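Local coordinates for protein maleylacetate reductase (Agrobacterium tumefaciens, PDB 3HL0) that probably catalyses the NADH-dependent reduction of maleylacetate to 3-oxoadipate in gamma-resorcylate breakdown, as an NAD-binding member of the iron-containing alcohol dehydrogenase family, at residues G20-V25 / I152-L157; D24-I29 / S54-L59; L38-P43 / D89-L94; M201-P206 / R218-Y223. All blocks are in the same frame, centred on the assembly; numbering follows the deposited sequence. Where two conformers were deposited one is given.

Contact 1 of 4, residues G20-V25 / I152-L157; sequences GSSADV and IYDAEL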
loop_
_atom_site.group_PDB
_atom_site.type_symbol
_atom_site.label_atom_id
_atom_site.label_comp_id
_atom_site.label_asym_id
_atom_site.label_seq_id
_atom_site.Cartn_x
_atom_site.Cartn_y
_atom_site.Cartn_z
ATOM N N GLY A 20 5.037 -19.008 17.775
ATOM C CA GLY A 20 4.710 -20.308 17.143
ATOM C C GLY A 20 3.272 -20.763 17.300
ATOM O O GLY A 20 2.886 -21.834 16.813
ATOM N N SER A 21 2.461 -19.948 17.963
ATOM C CA SER A 21 1.071 -20.320 18.232
ATOM C C SER A 21 0.212 -20.544 16.982
ATOM O O SER A 21 -0.823 -21.203 17.067
ATOM C CB SER A 21 0.422 -19.256 19.142
ATOM O OG SER A 21 0.397 -18.017 18.446
ATOM N N SER A 22 0.613 -20.034 15.813
ATOM C CA SER A 22 -0.198 -20.248 14.609
ATOM C C SER A 22 -0.102 -21.721 14.156
ATOM O O SER A 22 -0.900 -22.170 13.337
ATOM C CB SER A 22 0.153 -19.278 13.465
ATOM O OG SER A 22 1.545 -19.224 13.190
ATOM N N ALA A 23 0.860 -22.450 14.730
ATOM C CA ALA A 23 1.025 -23.898 14.496
ATOM C C ALA A 23 -0.122 -24.675 15.097
ATOM O O ALA A 23 -0.322 -25.838 14.734
ATOM C CB ALA A 23 2.330 -24.388 15.104
ATOM N N ASP A 24 -0.839 -24.048 16.032
ATOM C CA ASP A 24 -1.934 -24.666 16.771
ATOM C C ASP A 24 -3.323 -24.159 16.332
ATOM O O ASP A 24 -4.295 -24.214 17.097
ATOM C CB ASP A 24 -1.753 -24.434 18.284
ATOM C CG ASP A 24 -0.376 -24.889 18.818
ATOM O OD1 ASP A 24 0.064 -26.030 18.515
ATOM O OD2 ASP A 24 0.260 -24.098 19.562
ATOM N N VAL A 25 -3.429 -23.651 15.108
ATOM C CA VAL A 25 -4.725 -23.172 14.616
ATOM C C VAL A 25 -5.757 -24.310 14.580
ATOM O O VAL A 25 -6.923 -24.120 14.901
ATOM C CB VAL A 25 -4.596 -22.527 13.222
ATOM C CG1 VAL A 25 -5.978 -22.250 12.604
ATOM C CG2 VAL A 25 -3.809 -21.232 13.319
ATOM N N ILE A 152 -5.286 -15.377 17.651
ATOM C CA ILE A 152 -4.018 -16.088 17.872
ATOM C C ILE A 152 -2.904 -15.108 17.561
ATOM O O ILE A 152 -2.709 -14.726 16.406
ATOM C CB ILE A 152 -3.934 -17.347 16.967
ATOM C CG1 ILE A 152 -5.071 -18.290 17.335
ATOM C CG2 ILE A 152 -2.585 -18.054 17.120
ATOM C CD1 ILE A 152 -5.065 -19.559 16.439
ATOM N N TYR A 153 -2.176 -14.707 18.589
ATOM C CA TYR A 153 -1.054 -13.793 18.418
ATOM C C TYR A 153 0.253 -14.574 18.376
ATOM O O TYR A 153 0.694 -15.162 19.390
ATOM C CB TYR A 153 -0.964 -12.814 19.592
ATOM C CG TYR A 153 -1.960 -11.676 19.548
ATOM C CD1 TYR A 153 -1.864 -10.686 18.561
ATOM C CD2 TYR A 153 -2.962 -11.568 20.518
ATOM C CE1 TYR A 153 -2.771 -9.594 18.540
ATOM C CE2 TYR A 153 -3.845 -10.530 20.508
ATOM C CZ TYR A 153 -3.753 -9.534 19.537
ATOM O OH TYR A 153 -4.641 -8.512 19.552
ATOM N N ASP A 154 0.878 -14.550 17.199
ATOM C CA ASP A 154 2.123 -15.286 16.984
ATOM C C ASP A 154 3.199 -14.314 16.496
ATOM O O ASP A 154 3.208 -13.969 15.312
ATOM C CB ASP A 154 1.895 -16.390 15.959
ATOM C CG ASP A 154 3.157 -17.230 15.696
ATOM O OD1 ASP A 154 4.255 -16.863 16.149
ATOM O OD2 ASP A 154 3.003 -18.320 15.100
ATOM N N ALA A 155 4.046 -13.849 17.411
ATOM C CA ALA A 155 4.985 -12.768 17.047
ATOM C C ALA A 155 5.943 -13.214 15.914
ATOM O O ALA A 155 6.489 -12.365 15.207
ATOM C CB ALA A 155 5.744 -12.299 18.235
ATOM N N GLU A 156 6.114 -14.519 15.693
ATOM C CA GLU A 156 6.975 -14.965 14.561
ATOM C C GLU A 156 6.458 -14.446 13.211
ATOM O O GLU A 156 7.261 -14.212 12.281
ATOM C CB GLU A 156 7.154 -16.492 14.565
ATOM C CG GLU A 156 7.941 -16.958 15.779
ATOM C CD GLU A 156 8.101 -18.487 15.899
ATOM O OE1 GLU A 156 7.520 -19.261 15.105
ATOM O OE2 GLU A 156 8.824 -18.893 16.823
ATOM N N LEU A 157 5.132 -14.273 13.092
ATOM C CA LEU A 157 4.487 -13.848 11.865
ATOM C C LEU A 157 4.674 -12.339 11.603
ATOM O O LEU A 157 4.374 -11.857 10.523
ATOM C CB LEU A 157 3.003 -14.184 11.902
ATOM C CG LEU A 157 2.728 -15.664 12.144
ATOM C CD1 LEU A 157 1.257 -15.866 11.869
ATOM C CD2 LEU A 157 3.589 -16.569 11.268
#
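A loop-to-loop contact built on an aspartate carboxylate, with Gly20 and Ser22 bonded to Asp154, joins the turn before helix 25-31 to the end of strand 150-153. That strand lies next to edge strand 15-17 of the parallel sheet in the nucleotide-binding domain. Asp154 takes four bonds on its two oxygens. Gly20 N gives to Asp154 OD1 at 2.8 Å, and Glu156 N gives to the same oxygen from the other face of the carboxylate. The second bond closes an Asx turn as the chain leaves the strand. Asp154 OD2 accepts from Ser22 N at 3.0 Å and from Ser22 OG, again from opposite faces. Four bonds should fix the rotation of the carboxylate and would favour its charged form. With CG anti to the backbone N (chi1 -179°), Asp154 carries its carboxylate to the 3-10 turn of Ser21 to Ala23. Ser21 OG packs on Ile152 CG2 at 3.3 Å, while its hydrogen bond goes to Ser18 O. Further along, Val25 CG2 meets Ile152 CD1 at 3.8 Å, and both side chains lie against strand 113-118. Leu157 lines the NAD pocket, and its carbonyl makes a weak hydrogen bond to the adenine amino group. Its CD1 rests 3.6 Å from Ser22 OG. That hydroxyl is held by Asp154 OD2 at 2.6 Å, on the anti side of the carboxylate and 22° out of its plane.

Contact 2 of 4, residues D24-I29 / S54-L59; sequences DVAEEI and SRLGRL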
loop_
_atom_site.group_PDB
_atom_site.type_symbol
_atom_site.label_atom_id
_atom_site.label_comp_id
_atom_site.label_asym_id
_atom_site.label_seq_id
_atom_site.Cartn_x
_atom_site.Cartn_y
_atom_site.Cartn_z
ATOM N N ASP A 24 -0.839 -24.048 16.032
ATOM C CA ASP A 24 -1.934 -24.666 16.771
ATOM C C ASP A 24 -3.323 -24.159 16.332
ATOM O O ASP A 24 -4.295 -24.214 17.097
ATOM C CB ASP A 24 -1.753 -24.434 18.284
ATOM C CG ASP A 24 -0.376 -24.889 18.818
ATOM O OD1 ASP A 24 0.064 -26.030 18.515
ATOM O OD2 ASP A 24 0.260 -24.098 19.562
ATOM N N VAL A 25 -3.429 -23.651 15.108
ATOM C CA VAL A 25 -4.725 -23.172 14.616
ATOM C C VAL A 25 -5.757 -24.310 14.580
ATOM O O VAL A 25 -6.923 -24.120 14.901
ATOM C CB VAL A 25 -4.596 -22.527 13.222
ATOM C CG1 VAL A 25 -5.978 -22.250 12.604
ATOM C CG2 VAL A 25 -3.809 -21.232 13.319
ATOM N N ALA A 26 -5.313 -25.489 14.163
ATOM C CA ALA A 26 -6.163 -26.664 14.171
ATOM C C ALA A 26 -6.880 -26.890 15.503
ATOM O O ALA A 26 -8.079 -27.116 15.515
ATOM C CB ALA A 26 -5.359 -27.915 13.776
ATOM N N GLU A 27 -6.119 -26.841 16.607
ATOM C CA GLU A 27 -6.653 -26.946 17.980
ATOM C C GLU A 27 -7.815 -25.983 18.208
ATOM O O GLU A 27 -8.860 -26.358 18.738
ATOM C CB GLU A 27 -5.560 -26.619 19.016
ATOM C CG GLU A 27 -4.385 -27.593 19.093
ATOM C CD GLU A 27 -3.500 -27.336 20.313
ATOM O OE1 GLU A 27 -3.544 -26.208 20.861
ATOM O OE2 GLU A 27 -2.763 -28.259 20.726
ATOM N N GLU A 28 -7.620 -24.732 17.797
ATOM C CA GLU A 28 -8.607 -23.685 18.020
ATOM C C GLU A 28 -9.862 -23.893 17.190
ATOM O O GLU A 28 -10.975 -23.609 17.642
ATOM C CB GLU A 28 -7.979 -22.304 17.767
ATOM C CG GLU A 28 -6.846 -22.015 18.765
ATOM C CD GLU A 28 -7.337 -21.963 20.204
ATOM O OE1 GLU A 28 -8.470 -21.471 20.462
ATOM O OE2 GLU A 28 -6.563 -22.388 21.087
ATOM N N ILE A 29 -9.692 -24.374 15.962
ATOM C CA ILE A 29 -10.855 -24.699 15.122
ATOM C C ILE A 29 -11.670 -25.781 15.826
ATOM O O ILE A 29 -12.900 -25.680 15.963
ATOM C CB ILE A 29 -10.446 -25.111 13.676
ATOM C CG1 ILE A 29 -9.851 -23.909 12.934
ATOM C CG2 ILE A 29 -11.643 -25.732 12.852
ATOM C CD1 ILE A 29 -9.179 -24.305 11.598
ATOM N N SER A 54 -2.515 -25.381 3.802
ATOM C CA SER A 54 -1.888 -26.663 3.569
ATOM C C SER A 54 -1.674 -27.462 4.872
ATOM O O SER A 54 -2.005 -28.641 4.950
ATOM C CB SER A 54 -0.564 -26.425 2.846
ATOM O OG SER A 54 -0.077 -27.640 2.373
ATOM N N ARG A 55 -1.168 -26.808 5.904
ATOM C CA ARG A 55 -0.898 -27.509 7.155
ATOM C C ARG A 55 -2.195 -27.938 7.844
ATOM O O ARG A 55 -2.210 -28.921 8.566
ATOM C CB ARG A 55 -0.089 -26.636 8.105
ATOM C CG ARG A 55 1.324 -26.330 7.621
ATOM C CD ARG A 55 2.059 -25.571 8.731
ATOM N NE ARG A 55 1.498 -24.245 8.979
ATOM C CZ ARG A 55 1.887 -23.136 8.345
ATOM N NH1 ARG A 55 2.839 -23.205 7.417
ATOM N NH2 ARG A 55 1.333 -21.961 8.653
ATOM N N LEU A 56 -3.276 -27.188 7.625
ATOM C CA LEU A 56 -4.574 -27.520 8.230
ATOM C C LEU A 56 -5.208 -28.792 7.665
ATOM O O LEU A 56 -6.075 -29.413 8.304
ATOM C CB LEU A 56 -5.549 -26.312 8.131
ATOM C CG LEU A 56 -5.283 -25.159 9.094
ATOM C CD1 LEU A 56 -6.195 -23.996 8.744
ATOM C CD2 LEU A 56 -5.528 -25.616 10.538
ATOM N N GLY A 57 -4.765 -29.204 6.473
ATOM C CA GLY A 57 -5.285 -30.431 5.858
ATOM C C GLY A 57 -6.779 -30.301 5.654
ATOM O O GLY A 57 -7.227 -29.321 5.052
ATOM N N ARG A 58 -7.533 -31.255 6.200
ATOM C CA ARG A 58 -8.983 -31.342 5.989
ATOM C C ARG A 58 -9.740 -30.267 6.754
ATOM O O ARG A 58 -10.931 -30.052 6.505
ATOM C CB ARG A 58 -9.508 -32.734 6.376
ATOM N N LEU A 59 -9.055 -29.591 7.677
ATOM C CA LEU A 59 -9.665 -28.495 8.428
ATOM C C LEU A 59 -9.724 -27.224 7.607
ATOM O O LEU A 59 -10.370 -26.259 8.024
ATOM C CB LEU A 59 -8.941 -28.236 9.767
ATOM C CG LEU A 59 -9.127 -29.289 10.870
ATOM C CD1 LEU A 59 -8.385 -28.861 12.141
ATOM C CD2 LEU A 59 -10.601 -29.615 11.184
#
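In the Rossmann-like alpha/beta domain, helix 25-31 packs its Ala26 against Leu56 at the end of helix 46-56 and Leu59 in the turn that follows. The contact is wholly apolar, and no hydrogen bond crosses it. Leu56 is the central side chain. Its CG lies anti to the carbonyl carbon (chi1 -75°), and the CD2 branch reaches over the first turn of the facing helix. There Leu56 CD2 comes within 3.6 Å of Ala26 N. The same methyl meets Val25 CG1 at 4.0 Å, the two side chains crossing at about a right angle. Ile29 CD1, one turn further along, faces both branch methyls of Leu56, 4.0 Å from CD2 and 4.1 Å from CD1. Leu59 comes after Gly57, whose positive phi breaks the helical path, and stands in the short 3-10 turn leading to strand 60-64. Its CD1 lies against Ala26 CB at 3.6 Å. The small alanine thus receives methyls from both leucines. Deeper in, Val25 and Ile29 also rest on Ile117 and Ile115 of strand 113-118. The contact therefore continues the hydrophobic layer between helices and sheet, and its fit depends on the shape of methyl groups rather than on directed bonds.

Contact 3 of 4, residues L38-P43 / D89-L94; sequences LVLSTP and DCVVSL. With NAD (nicotinamide-adenine-dinucleotide), chain D.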
loop_
_atom_site.group_PDB
_atom_site.type_symbol
_atom_site.label_atom_id
_atom_site.label_comp_id
_atom_site.label_asym_id
_atom_site.label_seq_id
_atom_site.Cartn_x
_atom_site.Cartn_y
_atom_site.Cartn_z
ATOM N N LEU A 38 -12.255 -21.204 6.048
ATOM C CA LEU A 38 -11.810 -20.477 4.862
ATOM C C LEU A 38 -10.698 -19.512 5.302
ATOM O O LEU A 38 -10.940 -18.614 6.125
ATOM C CB LEU A 38 -12.982 -19.726 4.207
ATOM C CG LEU A 38 -12.661 -18.853 2.981
ATOM C CD1 LEU A 38 -12.388 -19.721 1.720
ATOM C CD2 LEU A 38 -13.799 -17.869 2.713
ATOM N N VAL A 39 -9.478 -19.728 4.800
ATOM C CA VAL A 39 -8.346 -18.882 5.212
ATOM C C VAL A 39 -8.337 -17.617 4.342
ATOM O O VAL A 39 -8.463 -17.710 3.111
ATOM C CB VAL A 39 -6.992 -19.647 5.073
ATOM C CG1 VAL A 39 -5.823 -18.767 5.609
ATOM C CG2 VAL A 39 -7.030 -20.958 5.831
ATOM N N LEU A 40 -8.181 -16.448 4.960
ATOM C CA LEU A 40 -8.263 -15.183 4.250
ATOM C C LEU A 40 -6.917 -14.445 4.270
ATOM O O LEU A 40 -6.194 -14.477 5.268
ATOM C CB LEU A 40 -9.295 -14.275 4.955
ATOM C CG LEU A 40 -10.689 -14.848 5.154
ATOM C CD1 LEU A 40 -11.466 -13.784 5.932
ATOM C CD2 LEU A 40 -11.357 -15.181 3.816
ATOM N N SER A 41 -6.601 -13.758 3.176
ATOM C CA SER A 41 -5.433 -12.853 3.124
ATOM C C SER A 41 -5.575 -11.836 2.010
ATOM O O SER A 41 -6.491 -11.919 1.194
ATOM C CB SER A 41 -4.121 -13.627 2.882
ATOM O OG SER A 41 -4.046 -14.076 1.547
ATOM N N THR A 42 -4.673 -10.869 2.011
ATOM C CA THR A 42 -4.427 -10.017 0.862
ATOM C C THR A 42 -3.523 -10.751 -0.150
ATOM O O THR A 42 -2.967 -11.837 0.136
ATOM C CB THR A 42 -3.676 -8.743 1.287
ATOM O OG1 THR A 42 -2.411 -9.148 1.829
ATOM C CG2 THR A 42 -4.457 -7.913 2.268
ATOM N N PRO A 43 -3.352 -10.172 -1.351
ATOM C CA PRO A 43 -2.341 -10.772 -2.256
ATOM C C PRO A 43 -0.913 -10.748 -1.686
ATOM O O PRO A 43 -0.095 -11.624 -1.997
ATOM C CB PRO A 43 -2.435 -9.882 -3.499
ATOM C CG PRO A 43 -3.852 -9.382 -3.502
ATOM C CD PRO A 43 -4.230 -9.204 -2.049
ATOM N N ASP A 89 -17.268 -23.208 7.812
ATOM C CA ASP A 89 -18.035 -22.869 9.022
ATOM C C ASP A 89 -17.311 -21.827 9.863
ATOM O O ASP A 89 -17.793 -21.397 10.927
ATOM C CB ASP A 89 -18.416 -24.137 9.841
ATOM C CG ASP A 89 -17.216 -24.985 10.233
ATOM O OD1 ASP A 89 -16.055 -24.551 10.028
ATOM O OD2 ASP A 89 -17.427 -26.121 10.738
ATOM N N CYS A 90 -16.161 -21.355 9.365
ATOM C CA CYS A 90 -15.455 -20.252 10.002
ATOM C C CYS A 90 -14.465 -19.622 9.022
ATOM O O CYS A 90 -14.203 -20.171 7.956
ATOM C CB CYS A 90 -14.708 -20.729 11.261
ATOM S SG CYS A 90 -13.536 -22.091 11.021
ATOM N N VAL A 91 -13.933 -18.465 9.401
ATOM C CA VAL A 91 -12.870 -17.829 8.636
ATOM C C VAL A 91 -11.649 -17.734 9.509
ATOM O O VAL A 91 -11.768 -17.581 10.725
ATOM C CB VAL A 91 -13.252 -16.424 8.085
ATOM C CG1 VAL A 91 -14.353 -16.539 6.986
ATOM C CG2 VAL A 91 -13.674 -15.438 9.211
ATOM N N VAL A 92 -10.483 -17.879 8.889
ATOM C CA VAL A 92 -9.216 -17.686 9.586
ATOM C C VAL A 92 -8.577 -16.510 8.856
ATOM O O VAL A 92 -8.184 -16.635 7.722
ATOM C CB VAL A 92 -8.327 -18.943 9.524
ATOM C CG1 VAL A 92 -6.960 -18.615 10.101
ATOM C CG2 VAL A 92 -8.966 -20.137 10.323
ATOM N N SER A 93 -8.506 -15.370 9.533
ATOM C CA SER A 93 -8.055 -14.142 8.888
ATOM C C SER A 93 -6.597 -13.948 9.204
ATOM O O SER A 93 -6.263 -13.638 10.336
ATOM C CB SER A 93 -8.837 -12.956 9.432
ATOM O OG SER A 93 -10.229 -13.186 9.207
ATOM N N LEU A 94 -5.723 -14.112 8.214
ATOM C CA LEU A 94 -4.268 -14.026 8.450
ATOM C C LEU A 94 -3.756 -12.738 7.812
ATOM O O LEU A 94 -3.695 -12.633 6.565
ATOM C CB LEU A 94 -3.595 -15.246 7.822
ATOM C CG LEU A 94 -2.066 -15.233 7.881
ATOM C CD1 LEU A 94 -1.551 -15.347 9.288
ATOM C CD2 LEU A 94 -1.570 -16.407 7.023
HETATM P PA NAD D . -3.293 -3.488 6.058
HETATM O O1A NAD D . -4.057 -4.615 6.661
HETATM O O2A NAD D . -3.981 -2.632 5.065
HETATM O O5B NAD D . -1.881 -4.045 5.570
HETATM C C5B NAD D . -1.083 -3.228 4.706
HETATM C C4B NAD D . -0.211 -4.159 3.877
HETATM O O4B NAD D . 0.744 -4.783 4.734
HETATM C C3B NAD D . -1.034 -5.268 3.196
HETATM O O3B NAD D . -0.627 -5.476 1.831
HETATM C C2B NAD D . -0.706 -6.468 4.055
HETATM O O2B NAD D . -0.801 -7.695 3.360
HETATM C C1B NAD D . 0.735 -6.185 4.505
HETATM N N9A NAD D . 1.105 -6.883 5.759
HETATM C C8A NAD D . 0.406 -6.883 6.952
HETATM N N7A NAD D . 1.083 -7.631 7.854
HETATM C C5A NAD D . 2.209 -8.135 7.261
HETATM C C6A NAD D . 3.232 -8.961 7.725
HETATM N N6A NAD D . 3.458 -9.227 9.037
HETATM N N1A NAD D . 4.232 -9.284 6.806
HETATM C C2A NAD D . 4.215 -8.787 5.521
HETATM N N3A NAD D . 3.217 -7.967 5.064
HETATM C C4A NAD D . 2.220 -7.651 5.943
HETATM O O3 NAD D . -2.825 -2.422 7.204
HETATM P PN NAD D . -3.408 -2.140 8.692
HETATM O O1N NAD D . -2.857 -0.801 9.056
HETATM O O2N NAD D . -3.070 -3.322 9.482
HETATM O O5D NAD D . -4.993 -2.007 8.529
HETATM C C5D NAD D . -5.607 -0.828 8.015
HETATM C C4D NAD D . -7.087 -1.151 7.806
HETATM O O4D NAD D . -7.611 -1.640 9.033
HETATM C C3D NAD D . -7.858 0.123 7.485
HETATM O O3D NAD D . -8.941 -0.233 6.611
HETATM C C2D NAD D . -8.375 0.551 8.839
HETATM O O2D NAD D . -9.525 1.396 8.794
HETATM C C1D NAD D . -8.663 -0.794 9.479
HETATM N N1N NAD D . -8.680 -0.758 10.935
HETATM C C2N NAD D . -9.846 -1.122 11.540
HETATM C C3N NAD D . -9.916 -1.105 12.917
HETATM C C7N NAD D . -11.209 -1.553 13.461
HETATM O O7N NAD D . -11.247 -1.620 14.801
HETATM N N7N NAD D . -12.258 -1.857 12.658
HETATM C C4N NAD D . -8.790 -0.763 13.746
HETATM C C5N NAD D . -7.609 -0.388 13.103
HETATM C C6N NAD D . -7.571 -0.384 11.697
HETATM O O HOH W 1 -3.351 -10.779 4.679
#
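Leu40 and Val91 form the apolar centre of this contact between neighbouring parallel strands of the Rossmann-like sheet, 37-40 and 90-95. Leu40 CG is anti to the carbonyl carbon (chi1 -55°), and CD1 leans back along the neighbouring strand to Val91 CB, 3.8 Å away. The same methyl touches Ser93 OG. Leu38, Leu40, Val91 and Ser93 share one face of the sheet, and helix 97-110 packs on Leu40 and Val91. Val39 and Val92 point to the other face, toward helix 46-56, with Val39 CG2 4.4 Å from Val92 CB. Four backbone hydrogen bonds run along the strands in regular parallel order. Leu38 N gives to Cys90 O, Val92 N to Leu38 O, Leu40 N to Val92 O at 2.8 Å, and Leu94 N to Leu40 O at 3.0 Å. After this last bond, a water bridges the two segments. It accepts from Thr42 N at 3.0 Å and donates to Leu94 O at 2.7 Å. The polar edge is the NAD site at the C-terminal ends of the strands. Ser98, Gly97, Thr120 and Thr127 also bind the dinucleotide. Thr42 OG1 gives its proton to NAD O2B on the adenosine ribose at 2.7 Å.

Contact 4 of 4, residues M201-P206 / R218-Y223; sequences MIEALP and RETALY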
loop_
_atom_site.group_PDB
_atom_site.type_symbol
_atom_site.label_atom_id
_atom_site.label_comp_id
_atom_site.label_asym_id
_atom_site.label_seq_id
_atom_site.Cartn_x
_atom_site.Cartn_y
_atom_site.Cartn_z
HETATM N N MSE A 201 4.652 -0.232 23.577
HETATM C CA MSE A 201 4.981 0.243 22.226
HETATM C C MSE A 201 6.202 1.181 22.283
HETATM O O MSE A 201 7.052 1.132 21.394
HETATM C CB MSE A 201 3.793 0.942 21.574
HETATM C CG MSE A 201 2.458 0.178 21.615
HETATM SE SE MSE A 201 2.519 -1.599 20.796
HETATM C CE MSE A 201 3.763 -1.080 19.372
ATOM N N ILE A 202 6.288 2.019 23.325
ATOM C CA ILE A 202 7.398 3.007 23.447
ATOM C C ILE A 202 8.716 2.257 23.663
ATOM O O ILE A 202 9.749 2.638 23.094
ATOM C CB ILE A 202 7.080 4.059 24.520
ATOM C CG1 ILE A 202 5.982 4.967 23.984
ATOM C CG2 ILE A 202 8.275 4.920 24.887
ATOM C CD1 ILE A 202 5.358 5.886 25.105
ATOM N N GLU A 203 8.663 1.170 24.412
ATOM C CA GLU A 203 9.830 0.329 24.601
ATOM C C GLU A 203 10.245 -0.418 23.336
ATOM O O GLU A 203 11.457 -0.436 22.979
ATOM C CB GLU A 203 9.565 -0.668 25.738
ATOM C CG GLU A 203 10.773 -1.532 26.028
ATOM C CD GLU A 203 10.576 -2.382 27.263
ATOM O OE1 GLU A 203 10.265 -3.575 27.110
ATOM O OE2 GLU A 203 10.725 -1.843 28.389
ATOM N N ALA A 204 9.270 -1.042 22.677
ATOM C CA ALA A 204 9.513 -2.012 21.614
ATOM C C ALA A 204 9.806 -1.376 20.271
ATOM O O ALA A 204 10.675 -1.879 19.560
ATOM C CB ALA A 204 8.360 -3.006 21.459
ATOM N N LEU A 205 9.065 -0.335 19.873
ATOM C CA LEU A 205 9.205 0.136 18.477
ATOM C C LEU A 205 10.628 0.607 18.111
ATOM O O LEU A 205 11.052 0.260 17.025
ATOM C CB LEU A 205 8.163 1.235 18.165
ATOM C CG LEU A 205 6.737 0.658 18.153
ATOM C CD1 LEU A 205 5.703 1.817 18.110
ATOM C CD2 LEU A 205 6.474 -0.330 16.983
ATOM N N PRO A 206 11.350 1.334 19.000
ATOM C CA PRO A 206 12.736 1.727 18.635
ATOM C C PRO A 206 13.653 0.530 18.443
ATOM O O PRO A 206 14.575 0.575 17.585
ATOM C CB PRO A 206 13.202 2.550 19.843
ATOM C CG PRO A 206 11.897 3.123 20.394
ATOM C CD PRO A 206 10.956 1.945 20.283
ATOM N N ARG A 218 9.575 -7.896 18.986
ATOM C CA ARG A 218 8.330 -8.190 18.283
ATOM C C ARG A 218 7.232 -8.677 19.238
ATOM O O ARG A 218 6.086 -8.273 19.108
ATOM C CB ARG A 218 8.521 -9.177 17.117
ATOM C CG ARG A 218 9.312 -8.577 15.922
ATOM C CD ARG A 218 8.560 -7.446 15.219
ATOM N NE ARG A 218 9.239 -7.179 13.943
ATOM C CZ ARG A 218 8.787 -6.365 13.002
ATOM N NH1 ARG A 218 7.671 -5.650 13.184
ATOM N NH2 ARG A 218 9.469 -6.285 11.859
ATOM N N GLU A 219 7.595 -9.530 20.196
ATOM C CA GLU A 219 6.595 -9.996 21.152
ATOM C C GLU A 219 6.024 -8.826 21.940
ATOM O O GLU A 219 4.783 -8.740 22.126
ATOM C CB GLU A 219 7.231 -11.048 22.093
ATOM C CG GLU A 219 7.486 -12.366 21.371
ATOM C CD GLU A 219 8.126 -13.383 22.302
ATOM O OE1 GLU A 219 8.802 -12.967 23.264
ATOM O OE2 GLU A 219 7.936 -14.588 22.080
ATOM N N THR A 220 6.906 -7.952 22.392
ATOM C CA THR A 220 6.514 -6.836 23.228
ATOM C C THR A 220 5.605 -5.918 22.405
ATOM O O THR A 220 4.567 -5.461 22.897
ATOM C CB THR A 220 7.747 -6.100 23.757
ATOM O OG1 THR A 220 8.467 -7.038 24.597
ATOM C CG2 THR A 220 7.351 -4.918 24.599
ATOM N N ALA A 221 5.989 -5.647 21.156
ATOM C CA ALA A 221 5.116 -4.747 20.367
ATOM C C ALA A 221 3.743 -5.370 20.082
ATOM O O ALA A 221 2.732 -4.681 20.061
ATOM C CB ALA A 221 5.780 -4.391 19.049
ATOM N N LEU A 222 3.692 -6.672 19.816
ATOM C CA LEU A 222 2.417 -7.309 19.554
ATOM C C LEU A 222 1.507 -7.328 20.812
ATOM O O LEU A 222 0.299 -7.129 20.726
ATOM C CB LEU A 222 2.677 -8.711 19.014
ATOM C CG LEU A 222 1.479 -9.379 18.373
ATOM C CD1 LEU A 222 0.781 -8.592 17.208
ATOM C CD2 LEU A 222 1.909 -10.740 17.836
ATOM N N TYR A 223 2.118 -7.603 21.966
ATOM C CA TYR A 223 1.417 -7.512 23.236
ATOM C C TYR A 223 0.853 -6.092 23.410
ATOM O O TYR A 223 -0.320 -5.942 23.788
ATOM C CB TYR A 223 2.420 -7.823 24.322
ATOM C CG TYR A 223 2.074 -7.386 25.729
ATOM C CD1 TYR A 223 1.071 -8.050 26.444
ATOM C CD2 TYR A 223 2.759 -6.339 26.325
ATOM C CE1 TYR A 223 0.763 -7.644 27.761
ATOM C CE2 TYR A 223 2.484 -5.932 27.635
ATOM C CZ TYR A 223 1.478 -6.613 28.333
ATOM O OH TYR A 223 1.209 -6.247 29.625
#
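Helices 188-210 and 215-234 run roughly antiparallel, their axes 8.2 Å apart at 140° in the paired segments, and come closest where Ala204 faces Ala221. They form a helical hairpin in the all-helical C-terminal half of this iron-containing alcohol dehydrogenase fold. The CA atoms of Ala204 and Ala221 are 5.3 Å apart, a spacing that the small side chains permit. Ala204 CB points at the facing helix and lies 3.6 Å from Ala221 N. It also touches Ala221 CB at 3.8 Å. Thr220 adds its methyl on one flank. CG2 stands anti to the backbone N, which directs this methyl to Ala204 CB, also at 3.8 Å. Thr220 OG1 turns back along its own helix and bonds to Gly216 O. Outside this, Glu203 extends across Thr220 at about a right angle, and its carboxylate only grazes Thr220 CG2. No hydrogen bond joins the two segments. The guanidinium of Arg218, on the same helix as Thr220, bonds Pro212 O, Leu161 O, Ser166 and Tyr121. Helices 163-180 and 289-300 pack around the 201-206 segment, with Met174 against Met201 and Leu300 against Leu205. Met201, a selenomethionine in the crystal, closes the other flank. It has two conformers, and its contacts hold for the one described here. Its CB starts away from the partner helix, but bends at chi2 (-57°) and chi3 (-36°) bring the chain end back. In this conformer Met201 CE meets Ala221 CB at 3.9 Å.

In the fold
Contacts 1, 2 and 3 all belong to the nucleotide-binding domain, whereas contact 4 lies in the helical C-terminal region. Contacts 1 and 2 share Asp24 and Val25, and their centres are about 12 Å apart. The centres of contacts 2 and 3 are also about 12 Å apart, and the two touch where Leu56 CD1 meets Val39 CG2 at 4.3 Å. Contacts 1 and 3 meet beside the NAD pocket, where Leu157 CD1 packs on Leu94 CD1 at 3.8 Å. Contact 1 is also the bridge to contact 4: Tyr153 CD1 lies 3.6 Å from Leu222 CG, and Ala155 CB packs on Glu219 CG. Contact 4 itself stays back from the cofactor, with the Ala221 side chain about 11 Å from NAD.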